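Long-range contact in coiled-coil quantitatively-enriched protein 1 (Schizosaccharomyces pombe, PDB 7CUJ), which links telomeres to the meiotic centrosome, is essential for normal telomere clusters in meiotic prophase, and is required for telomere length regulation and chromosome segregation: residues 229-243 with 305-317. Numbering follows the deposited sequence.
Sequences NASFLVNIVGVVATL and PPLMDLASLSVAE
Asn235 reaches from helix 232-243 to the backbone of 305-317 and grips it near its end. Its OD1 accepts two bonds, from Val315 N and from Ala316 N, each 3.0 Å long. Ala316 N lies in the carbonyl plane, and Val315 N is tilted 18° from it. CG stands beside the backbone N (chi1 -75°), which turns the amide toward the loop. With an alanine here, both N-H groups would probably lose this acceptor, weakening the hold of the helix on the end of the segment.

Apolar contacts continue on both sides of the amide. Toward the start of the helix, Val234 CG1 meets Val315 CG2 at 3.4 Å and also touches Ala316 CB. Val315 CG1 lies near Gly238 CA; a CB at this glycine would come too close to Val315 CG2. Toward the other end, the two methyls of Val239 divide the work. CG1 touches Leu310 CD1 at 3.8 Å, and CG2 lies against Leu313 O (3.3 Å) and Leu313 CB. Leu243 CD2 meets Leu313 CD1 at 3.7 Å, the side chains crossing at about a right angle.

At the edge, Asn229 ND2 makes a weak bond to Glu317 OE1; both residues are poorly ordered. The chain of another protein bonds to Thr242 OG1 and Leu313 O. The arrangement is the irregular last segment of this fragment of the longer protein, laid along a helix and anchored by side-chain-to-backbone bonds, beside an interface with a partner protein.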
loop_
_atom_site.group_PDB
_atom_site.type_symbol
_atom_site.label_atom_id
_atom_site.label_comp_id
_atom_site.label_asym_id
_atom_site.label_seq_id
_atom_site.Cartn_x
_atom_site.Cartn_y
_atom_site.Cartn_z
ATOM N N ASN A 229 12.772 20.037 -13.042
ATOM C CA ASN A 229 14.049 19.487 -12.614
ATOM C C ASN A 229 13.822 18.094 -12.029
ATOM O O ASN A 229 12.801 17.465 -12.302
ATOM C CB ASN A 229 14.785 20.444 -11.668
ATOM C CG ASN A 229 13.981 20.825 -10.440
ATOM O OD1 ASN A 229 13.159 20.051 -9.955
ATOM N ND2 ASN A 229 14.216 22.021 -9.926
ATOM N N ALA A 230 14.780 17.631 -11.214
ATOM C CA ALA A 230 14.751 16.294 -10.642
ATOM C C ALA A 230 13.607 16.144 -9.636
ATOM O O ALA A 230 13.140 15.031 -9.402
ATOM C CB ALA A 230 16.091 15.973 -10.026
ATOM N N SER A 231 13.145 17.264 -9.063
ATOM C CA SER A 231 12.177 17.231 -7.975
ATOM C C SER A 231 10.763 17.538 -8.471
ATOM O O SER A 231 9.863 17.763 -7.663
ATOM C CB SER A 231 12.584 18.168 -6.864
ATOM O OG SER A 231 12.428 19.524 -7.261
ATOM N N PHE A 232 10.568 17.520 -9.797
ATOM C CA PHE A 232 9.303 17.934 -10.390
ATOM C C PHE A 232 8.184 16.948 -10.055
ATOM O O PHE A 232 7.134 17.349 -9.556
ATOM C CB PHE A 232 9.437 18.163 -11.900
ATOM C CG PHE A 232 8.129 18.464 -12.586
ATOM C CD1 PHE A 232 7.469 19.663 -12.361
ATOM C CD2 PHE A 232 7.543 17.540 -13.440
ATOM C CE1 PHE A 232 6.259 19.937 -12.982
ATOM C CE2 PHE A 232 6.333 17.814 -14.060
ATOM C CZ PHE A 232 5.692 19.010 -13.829
ATOM N N LEU A 233 8.410 15.661 -10.348
ATOM C CA LEU A 233 7.406 14.632 -10.116
ATOM C C LEU A 233 7.095 14.542 -8.625
ATOM O O LEU A 233 5.932 14.474 -8.236
ATOM C CB LEU A 233 7.900 13.288 -10.665
ATOM C CG LEU A 233 7.990 13.182 -12.188
ATOM C CD1 LEU A 233 8.467 11.799 -12.603
ATOM C CD2 LEU A 233 6.654 13.497 -12.846
ATOM N N VAL A 234 8.148 14.578 -7.801
ATOM C CA VAL A 234 8.026 14.417 -6.360
ATOM C C VAL A 234 7.115 15.504 -5.787
ATOM O O VAL A 234 6.246 15.211 -4.966
ATOM C CB VAL A 234 9.413 14.356 -5.684
ATOM C CG1 VAL A 234 9.361 14.651 -4.193
ATOM C CG2 VAL A 234 10.095 13.017 -5.929
ATOM N N ASN A 235 7.290 16.744 -6.262
ATOM C CA ASN A 235 6.594 17.900 -5.715
ATOM C C ASN A 235 5.112 17.899 -6.090
ATOM O O ASN A 235 4.271 18.156 -5.231
ATOM C CB ASN A 235 7.300 19.213 -6.059
ATOM C CG ASN A 235 8.547 19.439 -5.230
ATOM O OD1 ASN A 235 8.557 19.176 -4.029
ATOM N ND2 ASN A 235 9.602 19.933 -5.861
ATOM N N ILE A 236 4.798 17.612 -7.363
ATOM C CA ILE A 236 3.417 17.633 -7.830
ATOM C C ILE A 236 2.613 16.507 -7.177
ATOM O O ILE A 236 1.414 16.668 -6.948
ATOM C CB ILE A 236 3.296 17.634 -9.372
ATOM C CG1 ILE A 236 3.775 16.325 -10.008
ATOM C CG2 ILE A 236 3.984 18.852 -9.977
ATOM C CD1 ILE A 236 3.470 16.203 -11.487
ATOM N N VAL A 237 3.276 15.381 -6.876
ATOM C CA VAL A 237 2.628 14.267 -6.198
ATOM C C VAL A 237 2.399 14.644 -4.736
ATOM O O VAL A 237 1.305 14.450 -4.208
ATOM C CB VAL A 237 3.432 12.958 -6.323
ATOM C CG1 VAL A 237 2.891 11.872 -5.403
ATOM C CG2 VAL A 237 3.480 12.461 -7.759
ATOM N N GLY A 238 3.445 15.189 -4.103
ATOM C CA GLY A 238 3.411 15.572 -2.701
ATOM C C GLY A 238 2.292 16.566 -2.407
ATOM O O GLY A 238 1.531 16.383 -1.457
ATOM N N VAL A 239 2.195 17.605 -3.249
ATOM C CA VAL A 239 1.232 18.680 -3.069
ATOM C C VAL A 239 -0.176 18.105 -3.196
ATOM O O VAL A 239 -1.035 18.354 -2.351
ATOM C CB VAL A 239 1.484 19.841 -4.056
ATOM C CG1 VAL A 239 0.319 20.818 -4.125
ATOM C CG2 VAL A 239 2.774 20.585 -3.746
ATOM N N VAL A 240 -0.394 17.325 -4.259
ATOM C CA VAL A 240 -1.682 16.706 -4.516
ATOM C C VAL A 240 -2.037 15.780 -3.355
ATOM O O VAL A 240 -3.162 15.819 -2.863
ATOM C CB VAL A 240 -1.702 15.994 -5.885
ATOM C CG1 VAL A 240 -2.719 14.868 -5.950
ATOM C CG2 VAL A 240 -1.934 16.982 -7.017
ATOM N N ALA A 241 -1.066 14.968 -2.915
ATOM C CA ALA A 241 -1.261 14.075 -1.783
ATOM C C ALA A 241 -1.710 14.859 -0.549
ATOM O O ALA A 241 -2.674 14.472 0.106
ATOM C CB ALA A 241 -0.017 13.257 -1.515
ATOM N N THR A 242 -1.021 15.966 -0.246
ATOM C CA THR A 242 -1.339 16.759 0.931
ATOM C C THR A 242 -2.748 17.334 0.816
ATOM O O THR A 242 -3.544 17.210 1.744
ATOM C CB THR A 242 -0.295 17.853 1.189
ATOM O OG1 THR A 242 0.964 17.216 1.417
ATOM C CG2 THR A 242 -0.632 18.722 2.382
ATOM N N LEU A 243 -3.051 17.945 -0.335
ATOM C CA LEU A 243 -4.321 18.622 -0.540
ATOM C C LEU A 243 -5.490 17.646 -0.406
ATOM O O LEU A 243 -6.571 18.040 0.030
ATOM C CB LEU A 243 -4.321 19.313 -1.911
ATOM C CG LEU A 243 -3.411 20.536 -2.041
ATOM C CD1 LEU A 243 -3.349 21.018 -3.481
ATOM C CD2 LEU A 243 -3.856 21.666 -1.124
ATOM N N PRO A 305 -8.122 36.531 -10.678
ATOM C CA PRO A 305 -6.911 36.409 -9.869
ATOM C C PRO A 305 -6.146 35.195 -10.389
ATOM O O PRO A 305 -6.748 34.271 -10.933
ATOM C CB PRO A 305 -7.441 36.145 -8.452
ATOM C CG PRO A 305 -8.798 35.514 -8.676
ATOM C CD PRO A 305 -9.339 36.181 -9.926
ATOM N N PRO A 306 -4.802 35.157 -10.257
ATOM C CA PRO A 306 -4.029 34.005 -10.711
ATOM C C PRO A 306 -4.263 32.857 -9.732
ATOM O O PRO A 306 -4.807 33.066 -8.652
ATOM C CB PRO A 306 -2.584 34.520 -10.639
ATOM C CG PRO A 306 -2.607 35.530 -9.515
ATOM C CD PRO A 306 -3.963 36.193 -9.631
ATOM N N LEU A 307 -3.871 31.644 -10.127
ATOM C CA LEU A 307 -3.975 30.502 -9.234
ATOM C C LEU A 307 -3.042 30.721 -8.049
ATOM O O LEU A 307 -1.921 31.196 -8.231
ATOM C CB LEU A 307 -3.604 29.229 -10.001
ATOM C CG LEU A 307 -4.599 28.805 -11.078
ATOM C CD1 LEU A 307 -3.944 27.844 -12.053
ATOM C CD2 LEU A 307 -5.833 28.172 -10.457
ATOM N N MET A 308 -3.522 30.388 -6.842
ATOM C CA MET A 308 -2.732 30.582 -5.634
ATOM C C MET A 308 -1.519 29.655 -5.663
ATOM O O MET A 308 -1.593 28.549 -6.187
ATOM C CB MET A 308 -3.547 30.374 -4.351
ATOM C CG MET A 308 -4.090 28.971 -4.160
ATOM S SD MET A 308 -4.944 28.803 -2.569
ATOM C CE MET A 308 -6.392 29.822 -2.852
ATOM N N ASP A 309 -0.397 30.140 -5.120
ATOM C CA ASP A 309 0.879 29.445 -5.204
ATOM C C ASP A 309 0.929 28.344 -4.148
ATOM O O ASP A 309 0.585 28.579 -2.992
ATOM C CB ASP A 309 2.050 30.422 -5.059
ATOM C CG ASP A 309 3.403 29.839 -5.436
ATOM O OD1 ASP A 309 3.465 28.636 -5.770
ATOM O OD2 ASP A 309 4.390 30.596 -5.398
ATOM N N LEU A 310 1.382 27.152 -4.557
ATOM C CA LEU A 310 1.393 25.986 -3.684
ATOM C C LEU A 310 2.824 25.549 -3.373
ATOM O O LEU A 310 3.036 24.433 -2.900
ATOM C CB LEU A 310 0.620 24.843 -4.351
ATOM C CG LEU A 310 -0.845 25.114 -4.693
ATOM C CD1 LEU A 310 -1.421 23.962 -5.507
ATOM C CD2 LEU A 310 -1.674 25.353 -3.439
ATOM N N ALA A 311 3.795 26.439 -3.618
ATOM C CA ALA A 311 5.210 26.118 -3.489
ATOM C C ALA A 311 5.575 25.785 -2.044
ATOM O O ALA A 311 6.515 25.030 -1.809
ATOM C CB ALA A 311 6.055 27.248 -4.029
ATOM N N SER A 312 4.828 26.354 -1.087
ATOM C CA SER A 312 5.057 26.128 0.333
ATOM C C SER A 312 4.699 24.694 0.720
ATOM O O SER A 312 5.169 24.192 1.741
ATOM C CB SER A 312 4.316 27.133 1.181
ATOM O OG SER A 312 2.911 26.984 1.035
ATOM N N LEU A 313 3.870 24.043 -0.105
ATOM C CA LEU A 313 3.455 22.669 0.128
ATOM C C LEU A 313 4.394 21.697 -0.588
ATOM O O LEU A 313 4.063 20.520 -0.719
ATOM C CB LEU A 313 2.016 22.470 -0.365
ATOM C CG LEU A 313 0.898 23.127 0.447
ATOM C CD1 LEU A 313 -0.458 22.782 -0.149
ATOM C CD2 LEU A 313 0.951 22.700 1.909
ATOM N N SER A 314 5.556 22.178 -1.049
ATOM C CA SER A 314 6.526 21.306 -1.701
ATOM C C SER A 314 7.149 20.352 -0.681
ATOM O O SER A 314 7.153 20.641 0.514
ATOM C CB SER A 314 7.583 22.096 -2.426
ATOM O OG SER A 314 8.509 22.657 -1.510
ATOM N N VAL A 315 7.689 19.224 -1.166
ATOM C CA VAL A 315 8.243 18.203 -0.286
ATOM C C VAL A 315 9.742 18.008 -0.529
ATOM O O VAL A 315 10.388 17.297 0.238
ATOM C CB VAL A 315 7.481 16.863 -0.372
ATOM C CG1 VAL A 315 6.042 16.971 0.110
ATOM C CG2 VAL A 315 7.539 16.247 -1.761
ATOM N N ALA A 316 10.294 18.621 -1.587
ATOM C CA ALA A 316 11.686 18.379 -1.944
ATOM C C ALA A 316 12.354 19.626 -2.524
ATOM O O ALA A 316 11.677 20.570 -2.927
ATOM C CB ALA A 316 11.788 17.201 -2.884
ATOM N N GLU A 317 13.697 19.591 -2.561
ATOM C CA GLU A 317 14.561 20.664 -3.034
ATOM C C GLU A 317 14.399 21.894 -2.132
ATOM O O GLU A 317 15.353 22.178 -1.377
ATOM C CB GLU A 317 14.307 20.991 -4.510
ATOM C CG GLU A 317 15.477 21.687 -5.187
ATOM C CD GLU A 317 15.257 22.076 -6.641
ATOM O OE1 GLU A 317 14.423 22.969 -6.896
ATOM O OE2 GLU A 317 15.919 21.482 -7.515
#